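Local coordinates for protein Cd1 (Flavonifractor plautii, PDB 7D3B) that probably acts as an NADPH-dependent FMN reductase of the flavodoxin family, passing electrons through a flavin, at residues Met109-Asn114 with Thr163-Val168. Numbering follows the deposited sequence.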
loop_
_atom_site.group_PDB
_atom_site.type_symbol
_atom_site.label_atom_id
_atom_site.label_comp_id
_atom_site.label_asym_id
_atom_site.label_seq_id
_atom_site.Cartn_x
_atom_site.Cartn_y
_atom_site.Cartn_z
HETATM N N MSE A 109 -6.096 -9.553 -0.553
HETATM C CA MSE A 109 -6.578 -8.392 0.180
HETATM C C MSE A 109 -7.297 -7.405 -0.686
HETATM O O MSE A 109 -7.784 -6.386 -0.194
HETATM C CB MSE A 109 -5.414 -7.680 0.869
HETATM C CG MSE A 109 -4.767 -8.480 1.976
HETATM SE SE MSE A 109 -6.032 -8.934 3.400
HETATM C CE MSE A 109 -6.416 -7.138 4.074
ATOM N N ASP A 110 -7.339 -7.670 -1.989
ATOM C CA ASP A 110 -8.044 -6.759 -2.880
ATOM C C ASP A 110 -9.495 -6.641 -2.436
ATOM O O ASP A 110 -10.201 -7.647 -2.333
ATOM C CB ASP A 110 -7.966 -7.250 -4.321
ATOM C CG ASP A 110 -8.498 -6.230 -5.297
ATOM O OD1 ASP A 110 -9.738 -6.151 -5.445
ATOM O OD2 ASP A 110 -7.677 -5.495 -5.894
ATOM N N ARG A 111 -9.939 -5.416 -2.138
ATOM C CA ARG A 111 -11.305 -5.258 -1.654
ATOM C C ARG A 111 -12.305 -5.647 -2.730
ATOM O O ARG A 111 -13.298 -6.330 -2.449
ATOM C CB ARG A 111 -11.543 -3.826 -1.171
ATOM C CG ARG A 111 -13.007 -3.459 -1.053
ATOM C CD ARG A 111 -13.282 -2.296 -0.097
ATOM N NE ARG A 111 -13.796 -2.788 1.176
ATOM C CZ ARG A 111 -13.060 -2.932 2.272
ATOM N NH1 ARG A 111 -13.618 -3.395 3.378
ATOM N NH2 ARG A 111 -11.771 -2.603 2.269
ATOM N N GLY A 112 -12.047 -5.248 -3.972
ATOM C CA GLY A 112 -12.918 -5.627 -5.058
ATOM C C GLY A 112 -13.126 -7.126 -5.156
ATOM O O GLY A 112 -14.262 -7.609 -5.121
ATOM N N ASN A 113 -12.030 -7.881 -5.277
ATOM C CA ASN A 113 -12.159 -9.322 -5.473
ATOM C C ASN A 113 -12.772 -10.002 -4.267
ATOM O O ASN A 113 -13.422 -11.038 -4.420
ATOM C CB ASN A 113 -10.804 -9.946 -5.794
ATOM C CG ASN A 113 -10.189 -9.354 -7.033
ATOM O OD1 ASN A 113 -10.882 -9.095 -8.022
ATOM N ND2 ASN A 113 -8.889 -9.109 -6.989
ATOM N N ASN A 114 -12.584 -9.444 -3.067
ATOM C CA ASN A 114 -13.129 -10.078 -1.869
ATOM C C ASN A 114 -14.629 -9.828 -1.720
ATOM O O ASN A 114 -15.359 -10.694 -1.223
ATOM C CB ASN A 114 -12.368 -9.595 -0.632
ATOM C CG ASN A 114 -11.016 -10.284 -0.477
ATOM O OD1 ASN A 114 -9.992 -9.631 -0.303
ATOM N ND2 ASN A 114 -11.015 -11.608 -0.535
ATOM N N THR A 163 -4.716 -1.464 -2.298
ATOM C CA THR A 163 -5.341 -2.743 -2.637
ATOM C C THR A 163 -6.523 -3.074 -1.746
ATOM O O THR A 163 -7.573 -3.463 -2.279
ATOM C CB THR A 163 -4.313 -3.876 -2.574
ATOM O OG1 THR A 163 -3.323 -3.689 -3.589
ATOM C CG2 THR A 163 -5.010 -5.225 -2.809
ATOM N N PRO A 164 -6.429 -3.000 -0.422
ATOM C CA PRO A 164 -7.601 -3.225 0.435
ATOM C C PRO A 164 -8.433 -1.977 0.707
ATOM O O PRO A 164 -9.443 -2.076 1.413
ATOM C CB PRO A 164 -6.954 -3.733 1.732
ATOM C CG PRO A 164 -5.663 -2.914 1.807
ATOM C CD PRO A 164 -5.199 -2.771 0.364
HETATM N N MSE A 165 -8.043 -0.823 0.171
HETATM C CA MSE A 165 -8.730 0.441 0.418
HETATM C C MSE A 165 -8.789 0.779 1.902
HETATM O O MSE A 165 -9.793 1.295 2.398
HETATM C CB MSE A 165 -10.144 0.421 -0.181
HETATM C CG MSE A 165 -10.168 0.732 -1.660
HETATM SE SE MSE A 165 -11.947 0.650 -2.532
HETATM C CE MSE A 165 -12.968 1.791 -1.298
ATOM N N TRP A 166 -7.717 0.476 2.623
ATOM C CA TRP A 166 -7.605 1.005 3.970
ATOM C C TRP A 166 -7.508 2.525 3.894
ATOM O O TRP A 166 -6.995 3.090 2.925
ATOM C CB TRP A 166 -6.406 0.396 4.689
ATOM C CG TRP A 166 -6.631 -1.057 4.971
ATOM C CD1 TRP A 166 -7.824 -1.717 4.913
ATOM C CD2 TRP A 166 -5.646 -2.043 5.343
ATOM N NE1 TRP A 166 -7.647 -3.051 5.218
ATOM C CE2 TRP A 166 -6.322 -3.273 5.489
ATOM C CE3 TRP A 166 -4.264 -2.005 5.563
ATOM C CZ2 TRP A 166 -5.661 -4.456 5.842
ATOM C CZ3 TRP A 166 -3.607 -3.190 5.916
ATOM C CH2 TRP A 166 -4.310 -4.388 6.052
ATOM N N LYS A 167 -8.058 3.194 4.901
ATOM C CA LYS A 167 -8.093 4.650 4.925
ATOM C C LYS A 167 -6.774 5.144 5.500
ATOM O O LYS A 167 -6.448 4.866 6.658
ATOM C CB LYS A 167 -9.277 5.148 5.740
ATOM C CG LYS A 167 -9.444 6.656 5.734
ATOM C CD LYS A 167 -10.680 7.068 6.520
ATOM C CE LYS A 167 -11.734 7.677 5.612
ATOM N NZ LYS A 167 -11.127 8.752 4.765
ATOM N N VAL A 168 -6.004 5.846 4.669
ATOM C CA VAL A 168 -4.754 6.461 5.091
ATOM C C VAL A 168 -5.046 7.656 5.986
ATOM O O VAL A 168 -5.840 8.535 5.639
ATOM C CB VAL A 168 -3.929 6.883 3.865
ATOM C CG1 VAL A 168 -2.715 7.670 4.295
ATOM C CG2 VAL A 168 -3.503 5.670 3.097
#
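The carbonyl oxygen of T163 is gripped twice by the turn 110-111. R111 N donates to T163 O over 3.1 Å, with 159° at the hydrogen and the donor tilted out of the carbonyl plane, while D110 CA lies 3.4 Å from T163 O in a CA-H...O contact. A second such contact runs the other way, P164 CA standing 3.2 Å from M109 O, so the two backbones meet closely at this point. D110 CB leaves its backbone away from 163-168, yet the side chain still lies across T163 at about a right angle. With CG anti to the backbone N (chi1 -171°), OD1 caps the helix: N113 N donates to D110 OD1 on the anti side at 2.9 Å. R111 runs out and then bends at chi3, bringing the guanidinium edge to P164 O, near its plane. The bond from R111 NH2 is weak, bent to 117°, and the modelled length is doubtfully short. Farther back, R111 CD rests 4.0 Å from the selenium of selenomethionine M165, the two chains crossing at about a right angle. Selenomethionine M109 folds back at chi2 and chi3, which carries its methyl CE to 3.3 Å from W166 CZ2, a tight approach. P164 CG sits over the centre of one face of that indole, 3.6 Å above its plane, and M77 of helix 70-79 also touches W166. The contact thus joins the break between helices 96-109 and 111-123, where D110 is N-cap, to the Schellman motif at M165 that ends helix 153-162 and leads into strand 167-174, a helix-to-strand connection of the flavodoxin-like alpha/beta fold.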